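Local atomic coordinates of halotolerant alpha-type carbonic anhydrase (dCA II) (Dunaliella salina, PDB entry 1Y7W), a protein that catalyses the reversible hydration of carbon dioxide to bicarbonate at a zinc ion, and remains active at high salt. Residues A167-M172 with H243-P248; M172-E177 with P248-R253; A225-S230 with G282-Y287. One frame throughout, in Å; residues are numbered along the deposited sequence.

Contact 1: A167-M172 with H243-P248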
ATOM      1  N   ALA A 167      -8.768  -3.542   3.885  1.00 13.28           N
ATOM      2  CA  ALA A 167      -8.703  -3.886   2.448  1.00 13.91           C
ATOM      3  C   ALA A 167      -7.577  -3.028   1.927  1.00 15.20           C
ATOM      4  O   ALA A 167      -7.570  -1.808   2.187  1.00 15.97           O
ATOM      5  CB  ALA A 167      -9.995  -3.511   1.740  1.00 16.12           C
ATOM      6  N   VAL A 168      -6.601  -3.624   1.233  1.00 13.42           N
ATOM      7  CA  VAL A 168      -5.507  -2.803   0.736  1.00 14.79           C
ATOM      8  C   VAL A 168      -5.390  -2.962  -0.788  1.00 14.72           C
ATOM      9  O   VAL A 168      -5.526  -4.087  -1.338  1.00 16.79           O
ATOM     10  CB  VAL A 168      -4.154  -3.148   1.449  1.00 15.67           C
ATOM     11  CG1 VAL A 168      -2.957  -2.321   0.791  1.00 15.59           C
ATOM     12  CG2 VAL A 168      -4.292  -2.841   2.970  1.00 17.69           C
ATOM     13  N   ILE A 169      -5.136  -1.836  -1.444  1.00 14.52           N
ATOM     14  CA  ILE A 169      -4.989  -1.815  -2.878  1.00 15.11           C
ATOM     15  C   ILE A 169      -3.510  -1.641  -3.143  1.00 15.81           C
ATOM     16  O   ILE A 169      -2.890  -0.751  -2.579  1.00 17.11           O
ATOM     17  CB  ILE A 169      -5.793  -0.665  -3.478  1.00 15.13           C
ATOM     18  CG1 ILE A 169      -7.282  -1.088  -3.423  1.00 16.24           C
ATOM     19  CG2 ILE A 169      -5.375  -0.388  -4.898  1.00 16.32           C
ATOM     20  CD1 ILE A 169      -8.315   0.016  -3.733  1.00 16.83           C
ATOM     21  N   GLY A 170      -2.949  -2.502  -3.981  1.00 15.62           N
ATOM     22  CA  GLY A 170      -1.513  -2.414  -4.230  1.00 15.45           C
ATOM     23  C   GLY A 170      -1.346  -2.004  -5.673  1.00 16.04           C
ATOM     24  O   GLY A 170      -1.965  -2.631  -6.520  1.00 17.23           O
ATOM     25  N   ILE A 171      -0.532  -0.984  -5.939  1.00 16.78           N
ATOM     26  CA  ILE A 171      -0.306  -0.475  -7.287  1.00 16.16           C
ATOM     27  C   ILE A 171       1.197  -0.444  -7.566  1.00 17.93           C
ATOM     28  O   ILE A 171       1.941   0.116  -6.786  1.00 16.84           O
ATOM     29  CB  ILE A 171      -0.891   0.947  -7.410  1.00 18.28           C
ATOM     30  CG1 ILE A 171      -2.439   0.835  -7.314  1.00 19.65           C
ATOM     31  CG2 ILE A 171      -0.529   1.609  -8.794  1.00 18.71           C
ATOM     32  CD1 ILE A 171      -3.156   2.178  -6.962  1.00 18.99           C
ATOM     33  N   MET A 172       1.616  -1.045  -8.697  1.00 17.98           N
ATOM     34  CA  MET A 172       3.043  -1.099  -9.070  1.00 16.34           C
ATOM     35  C   MET A 172       3.445   0.024 -10.031  1.00 16.11           C
ATOM     36  O   MET A 172       2.617   0.543 -10.780  1.00 14.80           O
ATOM     37  CB  MET A 172       3.320  -2.422  -9.815  1.00 17.80           C
ATOM     38  CG  MET A 172       2.934  -3.649  -9.029  1.00 18.44           C
ATOM     39  SD  MET A 172       3.981  -3.737  -7.551  1.00 17.90           S
ATOM     40  CE  MET A 172       3.653  -5.440  -7.013  1.00 16.54           C
ATOM     41  N   HIS A 243      -5.722  -6.468  -2.895  1.00 15.24           N
ATOM     42  CA  HIS A 243      -6.145  -6.241  -4.284  1.00 13.70           C
ATOM     43  C   HIS A 243      -4.877  -5.689  -4.970  1.00 17.25           C
ATOM     44  O   HIS A 243      -4.574  -4.505  -4.875  1.00 17.98           O
ATOM     45  CB  HIS A 243      -7.283  -5.206  -4.362  1.00 14.91           C
ATOM     46  CG  HIS A 243      -8.431  -5.477  -3.436  1.00 15.75           C
ATOM     47  ND1 HIS A 243      -8.333  -5.344  -2.064  1.00 14.20           N
ATOM     48  CD2 HIS A 243      -9.691  -5.914  -3.682  1.00 14.93           C
ATOM     49  CE1 HIS A 243      -9.474  -5.710  -1.506  1.00 16.49           C
ATOM     50  NE2 HIS A 243     -10.313  -6.062  -2.461  1.00 16.65           N
ATOM     51  N   VAL A 244      -4.122  -6.548  -5.644  1.00 16.68           N
ATOM     52  CA  VAL A 244      -2.896  -6.118  -6.304  1.00 18.61           C
ATOM     53  C   VAL A 244      -3.128  -5.933  -7.815  1.00 17.65           C
ATOM     54  O   VAL A 244      -3.327  -6.911  -8.521  1.00 16.49           O
ATOM     55  CB  VAL A 244      -1.787  -7.152  -6.046  1.00 18.22           C
ATOM     56  CG1 VAL A 244      -0.491  -6.677  -6.660  1.00 19.95           C
ATOM     57  CG2 VAL A 244      -1.618  -7.333  -4.550  1.00 18.13           C
ATOM     58  N   PHE A 245      -3.171  -4.677  -8.282  1.00 16.96           N
ATOM     59  CA  PHE A 245      -3.388  -4.380  -9.700  1.00 18.32           C
ATOM     60  C   PHE A 245      -2.199  -4.840 -10.494  1.00 18.17           C
ATOM     61  O   PHE A 245      -1.104  -4.518 -10.159  1.00 17.11           O
ATOM     62  CB  PHE A 245      -3.641  -2.882  -9.866  1.00 19.56           C
ATOM     63  CG  PHE A 245      -4.982  -2.503  -9.344  1.00 22.40           C
ATOM     64  CD1 PHE A 245      -6.044  -2.292 -10.226  1.00 24.44           C
ATOM     65  CD2 PHE A 245      -5.238  -2.546  -7.962  1.00 24.24           C
ATOM     66  CE1 PHE A 245      -7.374  -2.117  -9.751  1.00 24.32           C
ATOM     67  CE2 PHE A 245      -6.548  -2.383  -7.453  1.00 25.10           C
ATOM     68  CZ  PHE A 245      -7.623  -2.159  -8.362  1.00 26.96           C
ATOM     69  N   THR A 246      -2.457  -5.528 -11.593  1.00 19.14           N
ATOM     70  CA  THR A 246      -1.378  -6.087 -12.385  1.00 21.32           C
ATOM     71  C   THR A 246      -0.837  -5.217 -13.526  1.00 21.84           C
ATOM     72  O   THR A 246       0.159  -5.564 -14.100  1.00 22.83           O
ATOM     73  CB  THR A 246      -1.811  -7.516 -12.858  1.00 21.11           C
ATOM     74  OG1 THR A 246      -3.069  -7.446 -13.523  1.00 21.65           O
ATOM     75  CG2 THR A 246      -1.966  -8.427 -11.629  1.00 23.24           C
ATOM     76  N   THR A 247      -1.467  -4.090 -13.832  1.00 20.57           N
ATOM     77  CA  THR A 247      -0.956  -3.182 -14.843  1.00 22.27           C
ATOM     78  C   THR A 247      -0.245  -2.084 -14.081  1.00 21.20           C
ATOM     79  O   THR A 247      -0.849  -1.374 -13.263  1.00 20.03           O
ATOM     80  CB  THR A 247      -2.085  -2.540 -15.632  1.00 24.63           C
ATOM     81  OG1 THR A 247      -2.893  -3.570 -16.219  1.00 25.22           O
ATOM     82  CG2 THR A 247      -1.517  -1.614 -16.693  1.00 24.94           C
ATOM     83  N   PRO A 248       1.055  -1.920 -14.330  1.00 20.59           N
ATOM     84  CA  PRO A 248       1.774  -0.873 -13.602  1.00 19.54           C
ATOM     85  C   PRO A 248       1.684   0.544 -14.139  1.00 20.18           C
ATOM     86  O   PRO A 248       1.269   0.783 -15.284  1.00 20.47           O
ATOM     87  CB  PRO A 248       3.235  -1.361 -13.616  1.00 18.46           C
ATOM     88  CG  PRO A 248       3.325  -2.194 -14.877  1.00 21.91           C
ATOM     89  CD  PRO A 248       1.945  -2.744 -15.187  1.00 21.36           C
TER
HETATM   90  O   HOH W   1      -0.341  -1.988 -10.570  1.00 18.31           O
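Two neighbouring parallel strands of the central mixed sheet of the alpha-type carbonic anhydrase fold meet here, Ile-169 pairing with His-243 and Gly-170 with Val-244. The ladder is short. Gly-170 N gives a bond of 2.7 Å to His-243 O, and Gly-170 O takes one of 3.0 Å from Phe-245 N. Val-168 O is gripped twice by one residue. His-243 N reaches it at 2.9 Å, nearly along the C=O axis. His-243 ND1 reaches the same oxygen at 3.2 Å from above the carbonyl plane, with the oxygen lying in the plane of the imidazole. The ring can do this because CG stands beside the backbone N (chi1 -50°). With an alanine in place of His-243, Val-168 O is likely to keep only the backbone donor of this pair, and a gap would probably open beside Ala-167 CB. On the face that carries His-243, Ile-169 CG2 lies 3.4 Å from Phe-245 CE2, the two side chains crossing obliquely. Past Phe-245 the direct ladder is interrupted. Water 1 accepts from Met-172 N and donates to Phe-245 O and Thr-247 O. Met-172 CB then packs on Pro-248 CB at 3.9 Å. Val-168 also touches the zinc ligand His-150. The imidazole thus acts as a donor through ND1, and the water supplies the polar partners that the strands lack where they part.

Contact 2: M172-E177 with P248-R253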
ATOM      1  N   MET A 172       1.616  -1.045  -8.697  1.00 17.98           N
ATOM      2  CA  MET A 172       3.043  -1.099  -9.070  1.00 16.34           C
ATOM      3  C   MET A 172       3.445   0.024 -10.031  1.00 16.11           C
ATOM      4  O   MET A 172       2.617   0.543 -10.780  1.00 14.80           O
ATOM      5  CB  MET A 172       3.320  -2.422  -9.815  1.00 17.80           C
ATOM      6  CG  MET A 172       2.934  -3.649  -9.029  1.00 18.44           C
ATOM      7  SD  MET A 172       3.981  -3.737  -7.551  1.00 17.90           S
ATOM      8  CE  MET A 172       3.653  -5.440  -7.013  1.00 16.54           C
ATOM      9  N   TYR A 173       4.734   0.347 -10.035  1.00 16.20           N
ATOM     10  CA  TYR A 173       5.282   1.304 -10.976  1.00 15.82           C
ATOM     11  C   TYR A 173       6.490   0.621 -11.600  1.00 17.74           C
ATOM     12  O   TYR A 173       7.315   0.092 -10.862  1.00 19.14           O
ATOM     13  CB  TYR A 173       5.810   2.550 -10.306  1.00 16.37           C
ATOM     14  CG  TYR A 173       4.752   3.361  -9.626  1.00 17.29           C
ATOM     15  CD1 TYR A 173       4.175   2.916  -8.418  1.00 17.60           C
ATOM     16  CD2 TYR A 173       4.301   4.576 -10.195  1.00 20.19           C
ATOM     17  CE1 TYR A 173       3.140   3.687  -7.793  1.00 18.87           C
ATOM     18  CE2 TYR A 173       3.286   5.343  -9.586  1.00 19.19           C
ATOM     19  CZ  TYR A 173       2.714   4.887  -8.389  1.00 20.84           C
ATOM     20  OH  TYR A 173       1.695   5.630  -7.820  1.00 20.95           O
ATOM     21  N   LYS A 174       6.543   0.578 -12.926  1.00 18.74           N
ATOM     22  CA  LYS A 174       7.719   0.024 -13.608  1.00 19.63           C
ATOM     23  C   LYS A 174       8.637   1.184 -14.071  1.00 20.13           C
ATOM     24  O   LYS A 174       8.181   2.322 -14.333  1.00 20.17           O
ATOM     25  CB  LYS A 174       7.303  -0.793 -14.839  1.00 20.92           C
ATOM     26  CG  LYS A 174       6.609   0.007 -15.924  1.00 23.64           C
ATOM     27  CD  LYS A 174       6.412  -0.830 -17.205  1.00 27.00           C
ATOM     28  CE  LYS A 174       5.648  -0.014 -18.282  1.00 28.92           C
ATOM     29  NZ  LYS A 174       5.309  -0.818 -19.531  1.00 29.88           N
ATOM     30  N   TYR A 175       9.939   0.914 -14.160  1.00 21.31           N
ATOM     31  CA  TYR A 175      10.849   1.953 -14.616  1.00 23.49           C
ATOM     32  C   TYR A 175      10.499   2.206 -16.087  1.00 24.91           C
ATOM     33  O   TYR A 175      10.238   1.287 -16.862  1.00 23.69           O
ATOM     34  CB  TYR A 175      12.334   1.504 -14.529  1.00 23.38           C
ATOM     35  CG  TYR A 175      12.963   1.719 -13.172  1.00 22.26           C
ATOM     36  CD1 TYR A 175      12.907   2.958 -12.553  1.00 20.70           C
ATOM     37  CD2 TYR A 175      13.608   0.671 -12.498  1.00 22.46           C
ATOM     38  CE1 TYR A 175      13.474   3.154 -11.288  1.00 20.63           C
ATOM     39  CE2 TYR A 175      14.183   0.873 -11.211  1.00 19.84           C
ATOM     40  CZ  TYR A 175      14.096   2.118 -10.632  1.00 19.64           C
ATOM     41  OH  TYR A 175      14.581   2.328  -9.368  1.00 20.44           O
ATOM     42  N   SER A 176      10.541   3.462 -16.463  1.00 27.12           N
ATOM     43  CA  SER A 176      10.198   3.855 -17.818  1.00 30.46           C
ATOM     44  C   SER A 176      10.979   5.143 -18.119  1.00 32.78           C
ATOM     45  O   SER A 176      11.586   5.707 -17.208  1.00 31.72           O
ATOM     46  CB  SER A 176       8.695   4.109 -17.849  1.00 29.12           C
ATOM     47  OG  SER A 176       8.319   4.944 -18.904  1.00 30.86           O
ATOM     48  N   GLU A 177      10.994   5.593 -19.375  1.00 35.51           N
ATOM     49  CA  GLU A 177      11.713   6.840 -19.692  1.00 40.34           C
ATOM     50  C   GLU A 177      10.783   8.028 -19.392  1.00 40.33           C
ATOM     51  O   GLU A 177      11.211   9.183 -19.401  1.00 42.42           O
ATOM     52  CB  GLU A 177      12.178   6.838 -21.176  1.00 42.93           C
ATOM     53  CG  GLU A 177      13.138   5.652 -21.551  1.00 49.93           C
ATOM     54  CD  GLU A 177      12.599   4.691 -22.689  1.00 54.20           C
ATOM     55  OE1 GLU A 177      12.905   4.924 -23.905  1.00 55.89           O
ATOM     56  OE2 GLU A 177      11.867   3.697 -22.366  1.00 55.47           O
ATOM     57  N   PRO A 248       1.055  -1.920 -14.330  1.00 20.59           N
ATOM     58  CA  PRO A 248       1.774  -0.873 -13.602  1.00 19.54           C
ATOM     59  C   PRO A 248       1.684   0.544 -14.139  1.00 20.18           C
ATOM     60  O   PRO A 248       1.269   0.783 -15.284  1.00 20.47           O
ATOM     61  CB  PRO A 248       3.235  -1.361 -13.616  1.00 18.46           C
ATOM     62  CG  PRO A 248       3.325  -2.194 -14.877  1.00 21.91           C
ATOM     63  CD  PRO A 248       1.945  -2.744 -15.187  1.00 21.36           C
ATOM     64  N   ARG A 249       1.978   1.486 -13.255  1.00 19.62           N
ATOM     65  CA  ARG A 249       2.145   2.884 -13.659  1.00 20.12           C
ATOM     66  C   ARG A 249       3.632   2.962 -14.048  1.00 20.34           C
ATOM     67  O   ARG A 249       4.285   1.912 -14.118  1.00 22.63           O
ATOM     68  CB  ARG A 249       1.875   3.811 -12.485  1.00 19.29           C
ATOM     69  CG  ARG A 249       0.391   4.211 -12.465  1.00 20.92           C
ATOM     70  CD  ARG A 249       0.109   5.138 -11.279  1.00 25.07           C
ATOM     71  NE  ARG A 249      -1.266   5.614 -11.362  1.00 27.37           N
ATOM     72  CZ  ARG A 249      -1.651   6.680 -12.057  1.00 30.69           C
ATOM     73  NH1 ARG A 249      -2.951   7.005 -12.068  1.00 30.93           N
ATOM     74  NH2 ARG A 249      -0.751   7.450 -12.696  1.00 28.42           N
ATOM     75  N   GLU A 250       4.167   4.163 -14.273  1.00 20.97           N
ATOM     76  CA  GLU A 250       5.569   4.314 -14.672  1.00 22.24           C
ATOM     77  C   GLU A 250       6.342   5.228 -13.765  1.00 21.11           C
ATOM     78  O   GLU A 250       5.785   6.122 -13.215  1.00 21.06           O
ATOM     79  CB  GLU A 250       5.640   4.852 -16.125  1.00 26.80           C
ATOM     80  CG  GLU A 250       5.012   3.853 -17.109  1.00 32.08           C
ATOM     81  CD  GLU A 250       5.033   4.318 -18.564  1.00 37.38           C
ATOM     82  OE1 GLU A 250       4.329   3.660 -19.364  1.00 39.52           O
ATOM     83  OE2 GLU A 250       5.742   5.311 -18.894  1.00 37.33           O
ATOM     84  N   VAL A 251       7.648   5.028 -13.644  1.00 21.57           N
ATOM     85  CA  VAL A 251       8.454   5.893 -12.791  1.00 21.69           C
ATOM     86  C   VAL A 251       9.863   5.945 -13.332  1.00 22.72           C
ATOM     87  O   VAL A 251      10.326   4.975 -13.909  1.00 23.85           O
ATOM     88  CB  VAL A 251       8.479   5.358 -11.316  1.00 20.07           C
ATOM     89  CG1 VAL A 251       9.115   4.008 -11.253  1.00 17.43           C
ATOM     90  CG2 VAL A 251       9.188   6.323 -10.418  1.00 21.55           C
ATOM     91  N   THR A 252      10.535   7.076 -13.145  1.00 22.78           N
ATOM     92  CA  THR A 252      11.900   7.235 -13.602  1.00 23.48           C
ATOM     93  C   THR A 252      12.874   7.149 -12.466  1.00 24.70           C
ATOM     94  O   THR A 252      12.493   7.287 -11.284  1.00 21.48           O
ATOM     95  CB  THR A 252      12.114   8.604 -14.252  1.00 23.97           C
ATOM     96  OG1 THR A 252      11.923   9.621 -13.280  1.00 24.76           O
ATOM     97  CG2 THR A 252      11.152   8.790 -15.358  1.00 24.19           C
ATOM     98  N   ARG A 253      14.145   6.901 -12.797  1.00 23.05           N
ATOM     99  CA  ARG A 253      15.124   6.861 -11.730  1.00 25.40           C
ATOM    100  C   ARG A 253      15.177   8.239 -11.064  1.00 24.19           C
ATOM    101  O   ARG A 253      15.435   8.355  -9.869  1.00 22.48           O
ATOM    102  CB  ARG A 253      16.527   6.505 -12.259  1.00 26.69           C
ATOM    103  CG  ARG A 253      16.866   5.051 -12.189  1.00 29.75           C
ATOM    104  CD  ARG A 253      16.441   4.368 -13.404  1.00 33.47           C
ATOM    105  NE  ARG A 253      16.927   2.977 -13.532  1.00 35.33           N
ATOM    106  CZ  ARG A 253      16.566   2.207 -14.556  1.00 34.78           C
ATOM    107  NH1 ARG A 253      16.982   0.955 -14.655  1.00 35.26           N
ATOM    108  NH2 ARG A 253      15.803   2.738 -15.510  1.00 33.84           N
TER
HETATM  109  O   HOH W   2      14.470   5.849 -15.291  1.00 43.28           O
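The ring of Tyr-175 carries the guanidinium of Arg-253 on one face, a cation-pi stack with planes 6° apart. Arg-253 CZ sits 4.0 Å from the ring centroid, and Arg-253 CD makes a CH-pi contact on the same face. Val-251 O and Thr-252 C lie at the edge of this ring. The contact is the C-terminal end of the parallel pair of strands 166-175 and 240-251 in the central sheet of the carbonic anhydrase fold. The chain of Arg-253 bends at chi2 (89°), which folds its end back over the tyrosine. The ring of Tyr-173 has Glu-250 O at its edge. Arg-249 runs alongside that ring, pointing the same way, with its CB 3.4 Å from Tyr-173 CD2 and its CD near CE2. The charged end of Arg-249 goes on to a salt bridge with Asp-180 and to carbonyls of Thr-215, Leu-217 and Leu-218.

Four backbone bonds join the two segments, from Arg-249 N to Met-172 O, Lys-174 N to Arg-249 O, Val-251 N to Lys-174 O and Ser-176 N to Val-251 O. Val-251 CG1 fills the space beside Tyr-173 CB at 3.7 Å. Helices 181-195 and 253-266 cover this side through Leu-183 and Met-256. Thr-252 is the N-cap of helix 253-266, its OG1 accepting from Gln-255 N. On the face of Lys-174, the extended lysine and Glu-250 lie side by side, with Lys-174 NZ 4.6 Å from Glu-250 OE1, beyond a salt bridge. Ser-176 OG donates to Glu-250 OE2 at 2.6 Å, meeting the carboxylate from above its plane.

Contact 3: A225-S230 with G282-Y287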
ATOM      1  N   ALA A 225      -5.311  -8.907  -8.889  1.00 18.53           N
ATOM      2  CA  ALA A 225      -5.266 -10.213  -8.258  1.00 17.77           C
ATOM      3  C   ALA A 225      -5.703  -9.987  -6.798  1.00 16.69           C
ATOM      4  O   ALA A 225      -5.141  -9.133  -6.131  1.00 18.08           O
ATOM      5  CB  ALA A 225      -3.842 -10.740  -8.285  1.00 16.32           C
ATOM      6  N   GLY A 226      -6.656 -10.756  -6.311  1.00 16.27           N
ATOM      7  CA  GLY A 226      -7.087 -10.601  -4.938  1.00 15.49           C
ATOM      8  C   GLY A 226      -6.837 -11.867  -4.118  1.00 16.19           C
ATOM      9  O   GLY A 226      -6.970 -12.969  -4.626  1.00 17.27           O
ATOM     10  N   TYR A 227      -6.513 -11.723  -2.834  1.00 15.73           N
ATOM     11  CA  TYR A 227      -6.303 -12.914  -2.018  1.00 17.63           C
ATOM     12  C   TYR A 227      -6.385 -12.477  -0.560  1.00 17.75           C
ATOM     13  O   TYR A 227      -6.408 -11.241  -0.260  1.00 17.77           O
ATOM     14  CB  TYR A 227      -4.916 -13.541  -2.314  1.00 16.24           C
ATOM     15  CG  TYR A 227      -3.726 -12.743  -1.807  1.00 15.61           C
ATOM     16  CD1 TYR A 227      -3.202 -11.654  -2.515  1.00 16.77           C
ATOM     17  CD2 TYR A 227      -3.127 -13.086  -0.584  1.00 16.21           C
ATOM     18  CE1 TYR A 227      -2.100 -10.916  -2.046  1.00 16.17           C
ATOM     19  CE2 TYR A 227      -2.020 -12.361  -0.086  1.00 19.17           C
ATOM     20  CZ  TYR A 227      -1.510 -11.277  -0.826  1.00 17.55           C
ATOM     21  OH  TYR A 227      -0.438 -10.586  -0.317  1.00 14.92           O
ATOM     22  N   ASP A 228      -6.442 -13.460   0.347  1.00 16.44           N
ATOM     23  CA  ASP A 228      -6.526 -13.174   1.783  1.00 16.73           C
ATOM     24  C   ASP A 228      -5.110 -13.078   2.395  1.00 17.87           C
ATOM     25  O   ASP A 228      -4.329 -14.037   2.327  1.00 18.39           O
ATOM     26  CB  ASP A 228      -7.305 -14.269   2.502  1.00 16.85           C
ATOM     27  CG  ASP A 228      -8.811 -14.289   2.143  1.00 22.09           C
ATOM     28  OD1 ASP A 228      -9.382 -15.404   2.196  1.00 23.30           O
ATOM     29  OD2 ASP A 228      -9.411 -13.240   1.821  1.00 20.58           O
ATOM     30  N   GLY A 229      -4.775 -11.943   3.003  1.00 16.08           N
ATOM     31  CA  GLY A 229      -3.421 -11.836   3.502  1.00 15.59           C
ATOM     32  C   GLY A 229      -3.272 -11.102   4.801  1.00 17.88           C
ATOM     33  O   GLY A 229      -4.181 -11.050   5.603  1.00 16.86           O
ATOM     34  N   SER A 230      -2.142 -10.420   4.944  1.00 17.97           N
ATOM     35  CA  SER A 230      -1.786  -9.766   6.175  1.00 17.09           C
ATOM     36  C   SER A 230      -1.155  -8.402   6.022  1.00 17.21           C
ATOM     37  O   SER A 230      -0.875  -7.975   4.909  1.00 17.20           O
ATOM     38  CB  SER A 230      -0.753 -10.657   6.877  1.00 17.10           C
ATOM     39  OG  SER A 230       0.580 -10.472   6.351  1.00 17.90           O
ATOM     40  N   GLY A 282       0.963 -21.180   0.843  1.00 22.65           N
ATOM     41  CA  GLY A 282       0.308 -22.154   1.702  1.00 24.19           C
ATOM     42  C   GLY A 282      -0.870 -22.799   1.015  1.00 24.00           C
ATOM     43  O   GLY A 282      -0.764 -23.241  -0.122  1.00 26.60           O
ATOM     44  N   ASP A 283      -2.022 -22.842   1.676  1.00 26.18           N
ATOM     45  CA  ASP A 283      -3.155 -23.471   0.985  1.00 27.01           C
ATOM     46  C   ASP A 283      -4.113 -22.450   0.315  1.00 26.46           C
ATOM     47  O   ASP A 283      -5.192 -22.826  -0.201  1.00 24.56           O
ATOM     48  CB  ASP A 283      -3.897 -24.402   1.927  1.00 31.82           C
ATOM     49  CG  ASP A 283      -4.466 -23.695   3.076  1.00 35.75           C
ATOM     50  OD1 ASP A 283      -5.187 -24.332   3.907  1.00 40.02           O
ATOM     51  OD2 ASP A 283      -4.185 -22.491   3.167  1.00 40.16           O
ATOM     52  N   ARG A 284      -3.696 -21.185   0.274  1.00 22.60           N
ATOM     53  CA  ARG A 284      -4.465 -20.128  -0.396  1.00 21.58           C
ATOM     54  C   ARG A 284      -4.396 -20.197  -1.891  1.00 21.86           C
ATOM     55  O   ARG A 284      -3.409 -20.751  -2.450  1.00 23.28           O
ATOM     56  CB  ARG A 284      -3.898 -18.763  -0.009  1.00 19.72           C
ATOM     57  CG  ARG A 284      -4.041 -18.443   1.448  1.00 18.64           C
ATOM     58  CD  ARG A 284      -3.393 -17.098   1.833  1.00 18.89           C
ATOM     59  NE  ARG A 284      -1.908 -17.207   1.830  1.00 17.72           N
ATOM     60  CZ  ARG A 284      -1.083 -16.197   2.055  1.00 18.34           C
ATOM     61  NH1 ARG A 284      -1.565 -14.981   2.287  1.00 17.61           N
ATOM     62  NH2 ARG A 284       0.238 -16.395   2.090  1.00 15.83           N
ATOM     63  N   GLU A 285      -5.415 -19.659  -2.559  1.00 19.71           N
ATOM     64  CA  GLU A 285      -5.381 -19.499  -4.022  1.00 22.72           C
ATOM     65  C   GLU A 285      -5.430 -17.986  -4.195  1.00 21.10           C
ATOM     66  O   GLU A 285      -5.710 -17.271  -3.230  1.00 20.75           O
ATOM     67  CB  GLU A 285      -6.585 -20.113  -4.750  1.00 25.28           C
ATOM     68  CG  GLU A 285      -6.706 -21.622  -4.641  1.00 31.60           C
ATOM     69  CD  GLU A 285      -5.645 -22.371  -5.423  1.00 34.28           C
ATOM     70  OE1 GLU A 285      -4.905 -21.721  -6.213  1.00 37.07           O
ATOM     71  OE2 GLU A 285      -5.546 -23.627  -5.249  1.00 37.95           O
ATOM     72  N   VAL A 286      -5.124 -17.500  -5.396  1.00 19.38           N
ATOM     73  CA  VAL A 286      -5.148 -16.054  -5.672  1.00 20.12           C
ATOM     74  C   VAL A 286      -6.155 -15.990  -6.806  1.00 21.14           C
ATOM     75  O   VAL A 286      -6.161 -16.850  -7.663  1.00 20.72           O
ATOM     76  CB  VAL A 286      -3.746 -15.554  -6.083  1.00 18.46           C
ATOM     77  CG1 VAL A 286      -3.758 -13.995  -6.288  1.00 20.40           C
ATOM     78  CG2 VAL A 286      -2.729 -15.889  -4.953  1.00 16.58           C
ATOM     79  N   TYR A 287      -6.980 -14.947  -6.830  1.00 21.19           N
ATOM     80  CA  TYR A 287      -8.062 -14.851  -7.820  1.00 21.43           C
ATOM     81  C   TYR A 287      -7.886 -13.661  -8.746  1.00 22.09           C
ATOM     82  O   TYR A 287      -7.293 -12.673  -8.360  1.00 22.87           O
ATOM     83  CB  TYR A 287      -9.403 -14.791  -7.039  1.00 21.74           C
ATOM     84  CG  TYR A 287      -9.500 -15.908  -6.028  1.00 20.21           C
ATOM     85  CD1 TYR A 287      -8.938 -15.782  -4.754  1.00 21.01           C
ATOM     86  CD2 TYR A 287     -10.092 -17.126  -6.374  1.00 19.10           C
ATOM     87  CE1 TYR A 287      -8.961 -16.836  -3.845  1.00 19.85           C
ATOM     88  CE2 TYR A 287     -10.113 -18.190  -5.482  1.00 20.92           C
ATOM     89  CZ  TYR A 287      -9.557 -18.041  -4.232  1.00 21.17           C
ATOM     90  OH  TYR A 287      -9.678 -19.050  -3.348  1.00 24.35           O
TER
HETATM   91  O   HOH W   3      -6.387 -16.111  -0.556  1.00 20.90           O
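Arg-284 reaches from the loop before strand 287-289 across to the end of strand 224-229, next to the edge of the central carbonic anhydrase sheet. From CB the chain runs out extended through CG (chi2 177°), which puts CD 3.2 Å from Asp-228 O. The bend at chi3 (-73°) then turns NE and the guanidinium, whose edge faces the same carbonyl. NE bonds to Leu-281 O, and NH2 to Asp-280 O and Gln-51 O. NH1 donates to Asp-228 O at 2.9 Å, and the bond lies in both the carbonyl and the guanidinium plane. NH1 also sits at the edge of the Tyr-227 ring, 3.6 Å from its CE2, with ring and guanidinium planes 68° apart.

Tyr-227 stacks on Trp-242 and sends its OH to His-138 and Ser-52. Its CB meets Val-286 CG2, while Val-286 CG1 packs on Ala-225 CB at 3.8 Å. The backbones pair once, Gly-226 with Tyr-287, as an antiparallel hydrogen-bonded pair. Gly-226 N gives to Tyr-287 O at 2.9 Å, and Tyr-287 N returns a bond to Gly-226 O at 3.0 Å. That second acceptor also lies at the edge of the Tyr-287 ring. Beyond this pair the loop draws away from strand 224-229, and water 3 joins Asp-228 N to Glu-285 O. Asp-228 OD2 has salt bridges to Lys-241 and Arg-67. All three guanidinium nitrogens of Arg-284 therefore donate to backbone carbonyls. Its buried charge is likely to be stabilised mainly by these dipoles, and the planar grip limits rotation of the group.

In the fold
Going from the N terminus, the first strand to take part in these contacts is 166-175, which supplies 167-172 and then 172-177. The chain passes through helices 181-195 and 213-217 to strand 224-229, then to strand 240-251. There contact 1 and contact 2 each close a loop of 70 residues. Their segments alternate along the chain, and they share Met-172 and Pro-248, so they are successive parts of one parallel strand pair. Contact 3 starts at 225-230, inside those loops, and closes at 282-287, beyond helix 253-266. It therefore crosses both. Val-244 N and Ala-225 O probably bond between contacts 1 and 3. Together the three tie strands 166-175, 240-251, 224-229 and 287-289 side by side.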